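Local coordinates for mandelate racemase / muconate lactonizing enzyme family protein (Agrobacterium tumefaciens, PDB 4DXK) that is an enolase-superfamily enzyme of the mandelate racemase subgroup whose own reaction is not established and which may act as a racemase or lyase, at residues Glu47-Ala50 and Pro51-Gly55; Thr99-Ile103 and Ala104-Gly108; Thr330-Ser333 and Leu334-Asn338; Ile89-Trp92 and Asp93-Gly96. All coordinates share one frame; numbering follows the deposited sequence.

Contact 1: residues Glu47-Ala50 and Pro51-Gly55; sequences EYIA and PRVIG
Arg-52 reaches back along its helix and lays its guanidinium on the ring of Tyr-48, a stacked cation-pi pair. CZ stands 3.5 Å from the ring centroid of Tyr-48, and the two planes are only 7° apart. CG of Tyr-48 is anti to the backbone N (chi1 -167°), which swings the ring to where the extended arm of Arg-52 passes over its face. The Tyr-44 ring also meets that of Tyr-48.

Polar bonds fix the rotation of the guanidinium. NH1 of Arg-52 donates to Tyr-48 O at 3.0 Å, with the acceptor close to the guanidinium plane, and a water accepts from the same NH1 while donating to Glu-47 O. In the carboxylate of Glu-47, OE1 bonds to Thr-40 OG1 and OE2 to the backbone N of Glu-39, both of the second subunit.

The backbone shows the C-terminal end of helix 38-53, kinked at Pro-51, whose nitrogen has no hydrogen to give. Its CG packs 3.5 Å from Glu-47 O. Ala-50 O takes two donors: Ile-54 N in the carbonyl plane, and Val-53 N from above it.

Apolar contact is made by the buried residues: Ile-49 CG2 meets Val-53 CG1 at 3.8 Å, and both residues also pack on Leu-6 of strand 3-11 and Phe-87 of helix 79-99.

Contact 2: residues Thr99-Ile103 and Ala104-Gly108; sequences TNQPI and AQLLG
A short helix, 103-106, opens at the N-cap residue Pro-102, just after helix 79-99 has ended in a Schellman motif at Asn-100; a second Schellman motif follows at Gly-108. Pro-102 O receives Leu-106 N at 3.3 Å in the carbonyl plane, together with a weak bond from Gln-105 N. The next carbonyl, Ile-103 O, takes Leu-107 N at 3.0 Å, nearly along the C=O axis.

Leu-106 points back over the preceding loop. Its CD2 methyl lies 3.7 Å from Thr-99 OG1 and 3.9 Å from Gln-101 CB, while that hydroxyl bonds to Phe-95 O. Gln-101 and Gln-105 run side by side in the same direction with their amide planes almost perpendicular. The chain of Gln-101 is bent at CB-CG (chi2 -66°), setting OE1 against the aliphatic part of Gln-105, 3.3 Å from CG. One turn on along the helix, Ile-103 CG2 touches Leu-107 CD1 at 4.0 Å, and both residues pack on Trp-92.

At the N-terminal end, Ala-104 N bonds to His-331 ND1. Gln-105 faces the third subunit, its NE2 bonded there to Leu-59 O, while CG also lies against Gln-101 OE1 of its own chain. The buried Thr-99 hydroxyl is satisfied by its own helix, so the branched end of Leu-106 can lie against it without costing a polar bond.

Contact 3: residues Thr330-Ser333 and Leu334-Asn338; sequences THLS and LNAPN
Leu-334 N donates to Thr-330 O at 2.9 Å, the first of three i to i+4 bonds across this last turn of helix 323-335. Asn-335 N reaches His-331 O at 3.2 Å, and Ala-336 N closes on Leu-332 O at 2.9 Å, nearly straight at 171°. Weaker i to i+3 bonds accompany them, from Leu-334 N to His-331 O and from Asn-335 N to Leu-332 O. Ala-336 is the first residue to leave the helical angles, yet its N-H still belongs to the final turn.

Side-chain packing follows the same spacing. Leu-334 has CG beside its own backbone N (chi1 -62°), which places that branch point close to Thr-330 O, at 3.2 Å; Thr-330 CG2 lies 4.3 Å from the same Leu-334 CG. Ala-336 CB rests 3.5 Å from Leu-332 O. A looser apolar touch joins Leu-332 CD1 and Ala-336 CB at 4.4 Å.

The polar side chains turn to partners beyond the turn. Ser-333 OG bonds to Gln-342 OE1, His-331 NE2 to Leu-376 O, and Asn-335 ND2 to Gly-109 O as well as to Asp-62 OD2 of the third subunit.

At the end of helix 323-335, where the barrel domain meets the segment around Leu-107, Leu-332 packs on Ala-301 of helix 297-310 and on Pro-317 of strand 315-317. Thr-330 and Leu-334 face strand 367-369, so the turn touches one barrel helix, one barrel strand and a strand of the mixed sheet.

Contact 4: residues Ile89-Trp92 and Asp93-Gly96; sequences IALW and DIFG
Trp-92 and Phe-95 stand side by side on helix 79-99, pointing the same way, and meet through their six-membered rings. Trp-92 CZ3 comes 3.9 Å from Phe-95 CD2, approaching the edge of the phenyl ring near its plane. The ring planes are 45° apart and the centroids 5.8 Å, an oblique pair. Different first torsions bring this about: CG of Trp-92 sits beside its backbone N (chi1 -78°), while CG of Phe-95 is turned anti to N (chi1 -175°). Around this pair, Ile-61 of helix 61-68 and Leu-106 of helix 103-106 touch both rings. Trp-92 NE1 donates its hydrogen bond to Ser-299 OG, tying the N-terminal domain to the barrel.

Asp-93 turns its carboxylate away from the preceding turn. OD1 bonds to Leu-376 N and OD2 to Leu-31 N, while CB packs 3.4 Å from Ala-90 O. Its own N-H donates to Ile-89 O at 3.0 Å, in the carbonyl plane. The other backbone bonds are regular: Ile-94 N, Phe-95 N and Gly-96 N donate to Ala-90 O, Leu-91 O and Trp-92 O, each at 2.9 Å. Leu-91 CD2 and Ile-94 CD1 add a looser touch.

With every residue buried, the helix puts its rings into apolar packing and satisfies the Asp-93 carboxylate with two backbone N-H groups, an arrangement that would probably stabilise its negative charge inside the protein.

Overall arrangement
Along the chain the order is contact 1, contact 4, contact 2, contact 3. The first three lie in the N-terminal domain; contact 3 belongs to the barrel domain. Contact 4 on helix 79-99 and contact 2, just after it, have centres about 9 Å apart and touch, with Gln-101 N probably bonded to Gly-96 O. Contact 2 touches contact 3, centres about 12 Å apart, and thus joins the two domains. Contact 1, at the end of helix 38-53, stands about 17 Å from contact 4 and 30 Å from contact 3, centre to centre. Contacts 2, 3 and 4 meet the third subunit, contact 3 also the fourth, and contact 1 the second, so all four lie at subunit interfaces.

Contact 1: residues Glu47-Ala50 and Pro51-Gly55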
ATOM      1  N   GLU A  47      11.794   5.462 -44.548  1.00 10.44           N
ATOM      2  CA  GLU A  47      10.893   4.311 -44.656  1.00 11.50           C
ATOM      3  C   GLU A  47       9.527   4.599 -44.029  1.00 10.33           C
ATOM      4  O   GLU A  47       8.490   4.204 -44.573  1.00 11.71           O
ATOM      5  CB  GLU A  47      11.513   3.059 -44.001  1.00 12.40           C
ATOM      6  CG  GLU A  47      10.652   1.777 -44.126  1.00 14.39           C
ATOM      7  CD  GLU A  47      11.275   0.525 -43.482  1.00 12.43           C
ATOM      8  OE1 GLU A  47      11.915   0.649 -42.420  1.00 13.11           O
ATOM      9  OE2 GLU A  47      11.108  -0.590 -44.028  1.00 14.22           O
ATOM     10  N   TYR A  48       9.531   5.288 -42.891  1.00 10.38           N
ATOM     11  CA  TYR A  48       8.344   5.423 -42.045  1.00  9.34           C
ATOM     12  C   TYR A  48       7.808   6.854 -41.958  1.00  9.46           C
ATOM     13  O   TYR A  48       6.613   7.086 -42.153  1.00 10.98           O
ATOM     14  CB  TYR A  48       8.651   4.904 -40.634  1.00 10.33           C
ATOM     15  CG  TYR A  48       7.417   4.718 -39.780  1.00 10.82           C
ATOM     16  CD1 TYR A  48       6.906   5.751 -38.998  1.00 11.01           C
ATOM     17  CD2 TYR A  48       6.754   3.499 -39.768  1.00 13.11           C
ATOM     18  CE1 TYR A  48       5.771   5.573 -38.230  1.00 11.66           C
ATOM     19  CE2 TYR A  48       5.621   3.307 -39.005  1.00 14.04           C
ATOM     20  CZ  TYR A  48       5.138   4.344 -38.236  1.00 13.95           C
ATOM     21  OH  TYR A  48       4.003   4.131 -37.485  1.00 15.54           O
ATOM     22  N   ILE A  49       8.676   7.815 -41.655  1.00  8.37           N
ATOM     23  CA  ILE A  49       8.205   9.185 -41.475  1.00  9.55           C
ATOM     24  C   ILE A  49       7.769   9.808 -42.805  1.00  8.43           C
ATOM     25  O   ILE A  49       6.664  10.350 -42.905  1.00 10.09           O
ATOM     26  CB  ILE A  49       9.234  10.096 -40.770  1.00  7.99           C
ATOM     27  CG1 ILE A  49       9.597   9.533 -39.394  1.00  9.51           C
ATOM     28  CG2 ILE A  49       8.680  11.508 -40.632  1.00 10.13           C
ATOM     29  CD1 ILE A  49      10.504  10.435 -38.578  1.00  9.86           C
ATOM     30  N   ALA A  50       8.621   9.718 -43.821  1.00  8.98           N
ATOM     31  CA  ALA A  50       8.346  10.369 -45.102  1.00 10.48           C
ATOM     32  C   ALA A  50       6.955  10.082 -45.698  1.00 10.92           C
ATOM     33  O   ALA A  50       6.233  11.025 -46.017  1.00 11.32           O
ATOM     34  CB  ALA A  50       9.448  10.065 -46.103  1.00 12.45           C
ATOM     35  N   PRO A  51       6.560   8.799 -45.829  1.00 10.65           N
ATOM     36  CA  PRO A  51       5.236   8.588 -46.435  1.00 11.69           C
ATOM     37  C   PRO A  51       4.091   9.130 -45.582  1.00 11.68           C
ATOM     38  O   PRO A  51       3.005   9.375 -46.120  1.00 14.23           O
ATOM     39  CB  PRO A  51       5.141   7.062 -46.573  1.00 14.96           C
ATOM     40  CG  PRO A  51       6.134   6.519 -45.606  1.00 19.36           C
ATOM     41  CD  PRO A  51       7.251   7.524 -45.563  1.00 12.98           C
ATOM     42  N   ARG A  52       4.319   9.326 -44.285  1.00 10.54           N
ATOM     43  CA  ARG A  52       3.282   9.833 -43.401  1.00 11.38           C
ATOM     44  C   ARG A  52       3.225  11.353 -43.311  1.00 13.71           C
ATOM     45  O   ARG A  52       2.225  11.905 -42.845  1.00 15.93           O
ATOM     46  CB  ARG A  52       3.454   9.256 -42.001  1.00 12.95           C
ATOM     47  CG  ARG A  52       3.080   7.796 -41.936  1.00 12.39           C
ATOM     48  CD  ARG A  52       3.491   7.152 -40.627  1.00 13.82           C
ATOM     49  NE  ARG A  52       2.999   5.779 -40.549  1.00 16.62           N
ATOM     50  CZ  ARG A  52       3.533   4.754 -41.201  1.00 17.35           C
ATOM     51  NH1 ARG A  52       4.596   4.926 -41.975  1.00 18.60           N
ATOM     52  NH2 ARG A  52       3.007   3.539 -41.073  1.00 22.30           N
ATOM     53  N   VAL A  53       4.282  12.045 -43.729  1.00 10.46           N
ATOM     54  CA  VAL A  53       4.317  13.492 -43.501  1.00 10.29           C
ATOM     55  C   VAL A  53       4.438  14.364 -44.752  1.00 11.20           C
ATOM     56  O   VAL A  53       4.134  15.551 -44.687  1.00 12.07           O
ATOM     57  CB  VAL A  53       5.403  13.905 -42.481  1.00 11.17           C
ATOM     58  CG1 VAL A  53       5.264  13.097 -41.199  1.00 10.79           C
ATOM     59  CG2 VAL A  53       6.797  13.758 -43.081  1.00 11.10           C
ATOM     60  N   ILE A  54       4.893  13.816 -45.874  1.00 11.49           N
ATOM     61  CA  ILE A  54       4.920  14.612 -47.099  1.00 12.32           C
ATOM     62  C   ILE A  54       3.494  15.032 -47.428  1.00 12.76           C
ATOM     63  O   ILE A  54       2.583  14.193 -47.453  1.00 13.14           O
ATOM     64  CB  ILE A  54       5.514  13.842 -48.298  1.00 14.14           C
ATOM     65  CG1 ILE A  54       6.959  13.432 -48.016  1.00 22.23           C
ATOM     66  CG2 ILE A  54       5.420  14.675 -49.584  1.00 16.73           C
ATOM     67  CD1 ILE A  54       7.894  14.594 -47.832  1.00 19.60           C
ATOM     68  N   GLY A  55       3.303  16.327 -47.663  1.00 10.85           N
ATOM     69  CA  GLY A  55       1.988  16.861 -47.966  1.00 11.84           C
ATOM     70  C   GLY A  55       1.243  17.378 -46.746  1.00 11.70           C
ATOM     71  O   GLY A  55       0.196  18.012 -46.888  1.00 14.13           O
TER
HETATM   72  O   HOH W   1       6.104   2.943 -43.520  1.00 28.66           O

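Contact 2: residues Thr99-Ile103 and Ala104-Gly108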
ATOM      1  N   THR A  99       6.713  32.308 -37.504  1.00 11.15           N
ATOM      2  CA  THR A  99       6.170  33.333 -36.615  1.00 10.39           C
ATOM      3  C   THR A  99       7.187  34.399 -36.243  1.00 10.53           C
ATOM      4  O   THR A  99       6.861  35.318 -35.487  1.00 11.28           O
ATOM      5  CB  THR A  99       5.638  32.723 -35.306  1.00 11.92           C
ATOM      6  OG1 THR A  99       6.683  31.995 -34.639  1.00 10.51           O
ATOM      7  CG2 THR A  99       4.461  31.798 -35.588  1.00 13.42           C
ATOM      8  N   ASN A 100       8.408  34.268 -36.756  1.00 10.37           N
ATOM      9  CA  ASN A 100       9.514  35.144 -36.377  1.00 10.60           C
ATOM     10  C   ASN A 100       9.752  35.163 -34.865  1.00 10.76           C
ATOM     11  O   ASN A 100      10.021  36.219 -34.281  1.00 12.93           O
ATOM     12  CB  ASN A 100       9.313  36.560 -36.925  1.00 13.39           C
ATOM     13  CG  ASN A 100      10.591  37.361 -36.928  1.00 16.72           C
ATOM     14  OD1 ASN A 100      11.678  36.811 -37.071  1.00 18.42           O
ATOM     15  ND2 ASN A 100      10.468  38.672 -36.760  1.00 22.52           N
ATOM     16  N   GLN A 101       9.669  33.991 -34.236  1.00  9.39           N
ATOM     17  CA  GLN A 101       9.860  33.868 -32.792  1.00  9.98           C
ATOM     18  C   GLN A 101      10.879  32.796 -32.461  1.00  8.88           C
ATOM     19  O   GLN A 101      10.901  31.735 -33.090  1.00  9.53           O
ATOM     20  CB  GLN A 101       8.541  33.504 -32.104  1.00 11.92           C
ATOM     21  CG  GLN A 101       7.500  34.613 -32.164  1.00 13.31           C
ATOM     22  CD  GLN A 101       7.911  35.847 -31.381  1.00 13.08           C
ATOM     23  OE1 GLN A 101       8.692  35.776 -30.440  1.00 14.66           O
ATOM     24  NE2 GLN A 101       7.391  37.005 -31.790  1.00 17.45           N
ATOM     25  N   PRO A 102      11.726  33.050 -31.459  1.00  8.27           N
ATOM     26  CA  PRO A 102      12.565  31.953 -30.960  1.00  8.46           C
ATOM     27  C   PRO A 102      11.731  30.814 -30.387  1.00  8.12           C
ATOM     28  O   PRO A 102      10.632  31.050 -29.868  1.00  8.54           O
ATOM     29  CB  PRO A 102      13.360  32.613 -29.825  1.00  9.39           C
ATOM     30  CG  PRO A 102      13.287  34.103 -30.113  1.00 11.10           C
ATOM     31  CD  PRO A 102      11.910  34.289 -30.688  1.00 10.04           C
ATOM     32  N   ILE A 103      12.246  29.595 -30.459  1.00  7.86           N
ATOM     33  CA  ILE A 103      11.543  28.463 -29.857  1.00  8.39           C
ATOM     34  C   ILE A 103      11.168  28.701 -28.386  1.00  8.46           C
ATOM     35  O   ILE A 103      10.053  28.374 -27.979  1.00  8.60           O
ATOM     36  CB  ILE A 103      12.309  27.136 -30.059  1.00  7.71           C
ATOM     37  CG1 ILE A 103      12.222  26.706 -31.528  1.00  8.94           C
ATOM     38  CG2 ILE A 103      11.774  26.032 -29.148  1.00  8.27           C
ATOM     39  CD1 ILE A 103      13.196  25.612 -31.909  1.00  9.03           C
ATOM     40  N   ALA A 104      12.063  29.296 -27.600  1.00  7.62           N
ATOM     41  CA  ALA A 104      11.756  29.514 -26.188  1.00  7.93           C
ATOM     42  C   ALA A 104      10.480  30.335 -26.021  1.00  7.99           C
ATOM     43  O   ALA A 104       9.709  30.114 -25.094  1.00  8.97           O
ATOM     44  CB  ALA A 104      12.916  30.184 -25.476  1.00  9.55           C
ATOM     45  N   GLN A 105      10.254  31.288 -26.918  1.00  8.45           N
ATOM     46  CA  GLN A 105       9.027  32.070 -26.867  1.00  8.10           C
ATOM     47  C   GLN A 105       7.807  31.200 -27.155  1.00  8.82           C
ATOM     48  O   GLN A 105       6.803  31.263 -26.442  1.00  9.21           O
ATOM     49  CB  GLN A 105       9.071  33.247 -27.841  1.00  9.61           C
ATOM     50  CG  GLN A 105       7.779  34.059 -27.803  1.00 10.11           C
ATOM     51  CD  GLN A 105       7.512  34.632 -26.421  1.00  9.06           C
ATOM     52  OE1 GLN A 105       8.339  35.354 -25.883  1.00 10.99           O
ATOM     53  NE2 GLN A 105       6.369  34.297 -25.843  1.00  9.96           N
ATOM     54  N   LEU A 106       7.891  30.378 -28.190  1.00  8.61           N
ATOM     55  CA  LEU A 106       6.771  29.537 -28.574  1.00  8.09           C
ATOM     56  C   LEU A 106       6.437  28.508 -27.504  1.00  9.23           C
ATOM     57  O   LEU A 106       5.303  28.050 -27.437  1.00 11.06           O
ATOM     58  CB  LEU A 106       7.040  28.866 -29.924  1.00  9.68           C
ATOM     59  CG  LEU A 106       7.167  29.827 -31.106  1.00  9.66           C
ATOM     60  CD1 LEU A 106       7.388  29.023 -32.371  1.00 12.80           C
ATOM     61  CD2 LEU A 106       5.937  30.724 -31.230  1.00 13.72           C
ATOM     62  N   LEU A 107       7.409  28.139 -26.673  1.00  7.91           N
ATOM     63  CA  LEU A 107       7.151  27.230 -25.560  1.00  8.85           C
ATOM     64  C   LEU A 107       6.364  27.872 -24.413  1.00  8.84           C
ATOM     65  O   LEU A 107       5.846  27.156 -23.549  1.00  9.69           O
ATOM     66  CB  LEU A 107       8.459  26.637 -25.025  1.00  9.56           C
ATOM     67  CG  LEU A 107       9.234  25.754 -25.998  1.00  8.24           C
ATOM     68  CD1 LEU A 107      10.595  25.416 -25.420  1.00  9.18           C
ATOM     69  CD2 LEU A 107       8.461  24.497 -26.350  1.00 10.24           C
ATOM     70  N   GLY A 108       6.277  29.199 -24.389  1.00  8.95           N
ATOM     71  CA  GLY A 108       5.627  29.921 -23.302  1.00  9.37           C
ATOM     72  C   GLY A 108       6.421  31.092 -22.753  1.00  8.92           C
ATOM     73  O   GLY A 108       6.023  31.715 -21.756  1.00 10.82           O
TER

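Contact 3: residues Thr330-Ser333 and Leu334-Asn338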
ATOM      1  N   THR A 330      18.663  24.308 -24.879  1.00  8.53           N
ATOM      2  CA  THR A 330      18.803  25.603 -24.235  1.00  8.44           C
ATOM      3  C   THR A 330      17.506  26.409 -24.338  1.00  7.93           C
ATOM      4  O   THR A 330      17.095  27.034 -23.365  1.00  7.95           O
ATOM      5  CB  THR A 330      20.025  26.369 -24.769  1.00  9.29           C
ATOM      6  OG1 THR A 330      21.201  25.568 -24.584  1.00  9.76           O
ATOM      7  CG2 THR A 330      20.215  27.672 -24.018  1.00 10.00           C
ATOM      8  N   HIS A 331      16.834  26.367 -25.493  1.00  7.83           N
ATOM      9  CA  HIS A 331      15.511  27.005 -25.601  1.00  8.47           C
ATOM     10  C   HIS A 331      14.551  26.452 -24.542  1.00  7.59           C
ATOM     11  O   HIS A 331      13.854  27.200 -23.856  1.00  8.02           O
ATOM     12  CB  HIS A 331      14.886  26.803 -26.988  1.00  8.48           C
ATOM     13  CG  HIS A 331      15.468  27.671 -28.056  1.00  8.07           C
ATOM     14  ND1 HIS A 331      15.016  28.949 -28.309  1.00  9.09           N
ATOM     15  CD2 HIS A 331      16.468  27.441 -28.940  1.00  7.89           C
ATOM     16  CE1 HIS A 331      15.715  29.468 -29.302  1.00  8.93           C
ATOM     17  NE2 HIS A 331      16.602  28.573 -29.705  1.00  8.59           N
ATOM     18  N   LEU A 332      14.498  25.132 -24.412  1.00  8.01           N
ATOM     19  CA  LEU A 332      13.653  24.515 -23.392  1.00  7.64           C
ATOM     20  C   LEU A 332      14.034  24.956 -21.980  1.00  7.30           C
ATOM     21  O   LEU A 332      13.166  25.276 -21.162  1.00  8.58           O
ATOM     22  CB  LEU A 332      13.719  23.001 -23.509  1.00  9.20           C
ATOM     23  CG  LEU A 332      12.957  22.208 -22.441  1.00  9.08           C
ATOM     24  CD1 LEU A 332      11.460  22.496 -22.468  1.00 11.79           C
ATOM     25  CD2 LEU A 332      13.228  20.716 -22.600  1.00 11.07           C
ATOM     26  N   SER A 333      15.331  25.020 -21.718  1.00  7.79           N
ATOM     27  CA  SER A 333      15.831  25.420 -20.411  1.00  8.73           C
ATOM     28  C   SER A 333      15.589  26.889 -20.088  1.00  8.80           C
ATOM     29  O   SER A 333      15.539  27.243 -18.919  1.00  9.64           O
ATOM     30  CB  SER A 333      17.319  25.098 -20.299  1.00  8.89           C
ATOM     31  OG  SER A 333      17.511  23.698 -20.232  1.00  9.50           O
ATOM     32  N   LEU A 334      15.466  27.749 -21.098  1.00  7.91           N
ATOM     33  CA  LEU A 334      15.144  29.147 -20.831  1.00  8.54           C
ATOM     34  C   LEU A 334      13.654  29.327 -20.578  1.00  7.65           C
ATOM     35  O   LEU A 334      13.241  30.259 -19.891  1.00  9.03           O
ATOM     36  CB  LEU A 334      15.604  30.057 -21.974  1.00  8.92           C
ATOM     37  CG  LEU A 334      17.114  30.057 -22.226  1.00  9.30           C
ATOM     38  CD1 LEU A 334      17.452  31.128 -23.246  1.00 11.34           C
ATOM     39  CD2 LEU A 334      17.934  30.264 -20.972  1.00 10.93           C
ATOM     40  N   ASN A 335      12.835  28.441 -21.131  1.00  8.20           N
ATOM     41  CA  ASN A 335      11.400  28.516 -20.910  1.00  8.47           C
ATOM     42  C   ASN A 335      10.921  27.832 -19.627  1.00  7.45           C
ATOM     43  O   ASN A 335      10.164  28.406 -18.854  1.00  7.87           O
ATOM     44  CB  ASN A 335      10.620  27.928 -22.085  1.00  9.35           C
ATOM     45  CG  ASN A 335       9.187  27.671 -21.723  1.00  9.70           C
ATOM     46  OD1 ASN A 335       8.801  26.522 -21.451  1.00 10.89           O
ATOM     47  ND2 ASN A 335       8.405  28.732 -21.634  1.00  9.96           N
ATOM     48  N   ALA A 336      11.324  26.584 -19.415  1.00  8.28           N
ATOM     49  CA  ALA A 336      10.722  25.786 -18.351  1.00  7.98           C
ATOM     50  C   ALA A 336      11.070  26.372 -16.993  1.00  7.87           C
ATOM     51  O   ALA A 336      12.238  26.462 -16.653  1.00  8.56           O
ATOM     52  CB  ALA A 336      11.190  24.352 -18.439  1.00  9.92           C
ATOM     53  N   PRO A 337      10.062  26.766 -16.196  1.00  8.44           N
ATOM     54  CA  PRO A 337      10.410  27.375 -14.909  1.00  9.59           C
ATOM     55  C   PRO A 337      11.246  26.472 -14.010  1.00  8.76           C
ATOM     56  O   PRO A 337      12.061  26.968 -13.233  1.00  9.57           O
ATOM     57  CB  PRO A 337       9.040  27.683 -14.288  1.00 11.46           C
ATOM     58  CG  PRO A 337       8.183  27.964 -15.488  1.00 11.60           C
ATOM     59  CD  PRO A 337       8.630  26.931 -16.509  1.00  9.56           C
ATOM     60  N   ASN A 338      11.094  25.159 -14.145  1.00  8.74           N
ATOM     61  CA  ASN A 338      11.836  24.213 -13.315  1.00  8.45           C
ATOM     62  C   ASN A 338      13.115  23.687 -13.962  1.00  7.70           C
ATOM     63  O   ASN A 338      13.673  22.711 -13.477  1.00  8.95           O
ATOM     64  CB  ASN A 338      10.949  23.036 -12.883  1.00  8.69           C
ATOM     65  CG  ASN A 338      10.500  22.190 -14.048  1.00  8.91           C
ATOM     66  OD1 ASN A 338      10.317  22.704 -15.154  1.00  9.46           O
ATOM     67  ND2 ASN A 338      10.308  20.894 -13.814  1.00  8.73           N
TER

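Contact 4: residues Ile89-Trp92 and Asp93-Gly96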
ATOM      1  N   ILE A  89      11.876  18.340 -33.572  1.00  6.91           N
ATOM      2  CA  ILE A  89      12.713  19.522 -33.390  1.00  7.73           C
ATOM      3  C   ILE A  89      12.637  20.409 -34.646  1.00  7.27           C
ATOM      4  O   ILE A  89      12.496  21.634 -34.564  1.00  7.36           O
ATOM      5  CB  ILE A  89      14.175  19.142 -33.028  1.00  8.21           C
ATOM      6  CG1 ILE A  89      14.215  18.444 -31.666  1.00  8.67           C
ATOM      7  CG2 ILE A  89      15.064  20.381 -33.020  1.00  9.42           C
ATOM      8  CD1 ILE A  89      15.517  17.707 -31.388  1.00 10.21           C
ATOM      9  N   ALA A  90      12.711  19.781 -35.818  1.00  7.22           N
ATOM     10  CA  ALA A  90      12.623  20.519 -37.075  1.00  7.32           C
ATOM     11  C   ALA A  90      11.279  21.243 -37.207  1.00  7.75           C
ATOM     12  O   ALA A  90      11.225  22.363 -37.721  1.00  7.98           O
ATOM     13  CB  ALA A  90      12.839  19.585 -38.247  1.00  8.39           C
ATOM     14  N   LEU A  91      10.197  20.626 -36.733  1.00  8.33           N
ATOM     15  CA  LEU A  91       8.899  21.302 -36.768  1.00  8.35           C
ATOM     16  C   LEU A  91       8.879  22.546 -35.892  1.00  7.39           C
ATOM     17  O   LEU A  91       8.324  23.573 -36.275  1.00  8.06           O
ATOM     18  CB  LEU A  91       7.752  20.377 -36.355  1.00  8.22           C
ATOM     19  CG  LEU A  91       7.512  19.145 -37.223  1.00  7.74           C
ATOM     20  CD1 LEU A  91       6.301  18.393 -36.690  1.00 11.08           C
ATOM     21  CD2 LEU A  91       7.338  19.518 -38.693  1.00 10.11           C
ATOM     22  N   TRP A  92       9.490  22.464 -34.713  1.00  7.96           N
ATOM     23  CA  TRP A  92       9.554  23.641 -33.854  1.00  7.34           C
ATOM     24  C   TRP A  92      10.374  24.768 -34.503  1.00  7.45           C
ATOM     25  O   TRP A  92      10.043  25.946 -34.373  1.00  7.96           O
ATOM     26  CB  TRP A  92      10.073  23.255 -32.459  1.00  7.19           C
ATOM     27  CG  TRP A  92       9.007  22.619 -31.626  1.00  6.75           C
ATOM     28  CD1 TRP A  92       8.773  21.284 -31.464  1.00  7.59           C
ATOM     29  CD2 TRP A  92       7.994  23.301 -30.891  1.00  7.27           C
ATOM     30  NE1 TRP A  92       7.682  21.097 -30.651  1.00  8.65           N
ATOM     31  CE2 TRP A  92       7.180  22.321 -30.296  1.00  8.11           C
ATOM     32  CE3 TRP A  92       7.689  24.652 -30.685  1.00  9.44           C
ATOM     33  CZ2 TRP A  92       6.082  22.649 -29.505  1.00  9.18           C
ATOM     34  CZ3 TRP A  92       6.600  24.974 -29.901  1.00 10.69           C
ATOM     35  CH2 TRP A  92       5.810  23.977 -29.313  1.00 10.95           C
ATOM     36  N   ASP A  93      11.444  24.398 -35.204  1.00  7.81           N
ATOM     37  CA  ASP A  93      12.245  25.360 -35.961  1.00  7.65           C
ATOM     38  C   ASP A  93      11.393  26.031 -37.053  1.00  8.64           C
ATOM     39  O   ASP A  93      11.408  27.253 -37.175  1.00  8.69           O
ATOM     40  CB  ASP A  93      13.451  24.627 -36.555  1.00  8.65           C
ATOM     41  CG  ASP A  93      14.519  25.556 -37.101  1.00  8.74           C
ATOM     42  OD1 ASP A  93      14.752  26.660 -36.544  1.00  9.61           O
ATOM     43  OD2 ASP A  93      15.140  25.140 -38.104  1.00  9.43           O
ATOM     44  N   ILE A  94      10.627  25.246 -37.813  1.00  7.98           N
ATOM     45  CA  ILE A  94       9.712  25.815 -38.810  1.00  8.60           C
ATOM     46  C   ILE A  94       8.703  26.767 -38.167  1.00  7.63           C
ATOM     47  O   ILE A  94       8.473  27.858 -38.672  1.00  9.00           O
ATOM     48  CB  ILE A  94       8.954  24.704 -39.571  1.00  8.60           C
ATOM     49  CG1 ILE A  94       9.892  23.995 -40.543  1.00  9.50           C
ATOM     50  CG2 ILE A  94       7.738  25.254 -40.315  1.00 10.46           C
ATOM     51  CD1 ILE A  94       9.376  22.663 -41.018  1.00  9.57           C
ATOM     52  N   PHE A  95       8.096  26.348 -37.060  1.00  7.94           N
ATOM     53  CA  PHE A  95       7.078  27.143 -36.382  1.00  8.53           C
ATOM     54  C   PHE A  95       7.691  28.483 -35.939  1.00  7.58           C
ATOM     55  O   PHE A  95       7.090  29.545 -36.132  1.00  9.24           O
ATOM     56  CB  PHE A  95       6.545  26.305 -35.208  1.00  8.77           C
ATOM     57  CG  PHE A  95       5.386  26.912 -34.434  1.00  9.15           C
ATOM     58  CD1 PHE A  95       4.612  27.946 -34.930  1.00 10.87           C
ATOM     59  CD2 PHE A  95       5.074  26.389 -33.183  1.00  9.66           C
ATOM     60  CE1 PHE A  95       3.554  28.457 -34.175  1.00 11.05           C
ATOM     61  CE2 PHE A  95       4.028  26.901 -32.431  1.00 11.60           C
ATOM     62  CZ  PHE A  95       3.269  27.926 -32.934  1.00 10.73           C
ATOM     63  N   GLY A  96       8.906  28.449 -35.399  1.00  7.86           N
ATOM     64  CA  GLY A  96       9.596  29.673 -35.024  1.00  9.41           C
ATOM     65  C   GLY A  96       9.874  30.586 -36.207  1.00  8.53           C
ATOM     66  O   GLY A  96       9.629  31.796 -36.162  1.00  9.18           O
TER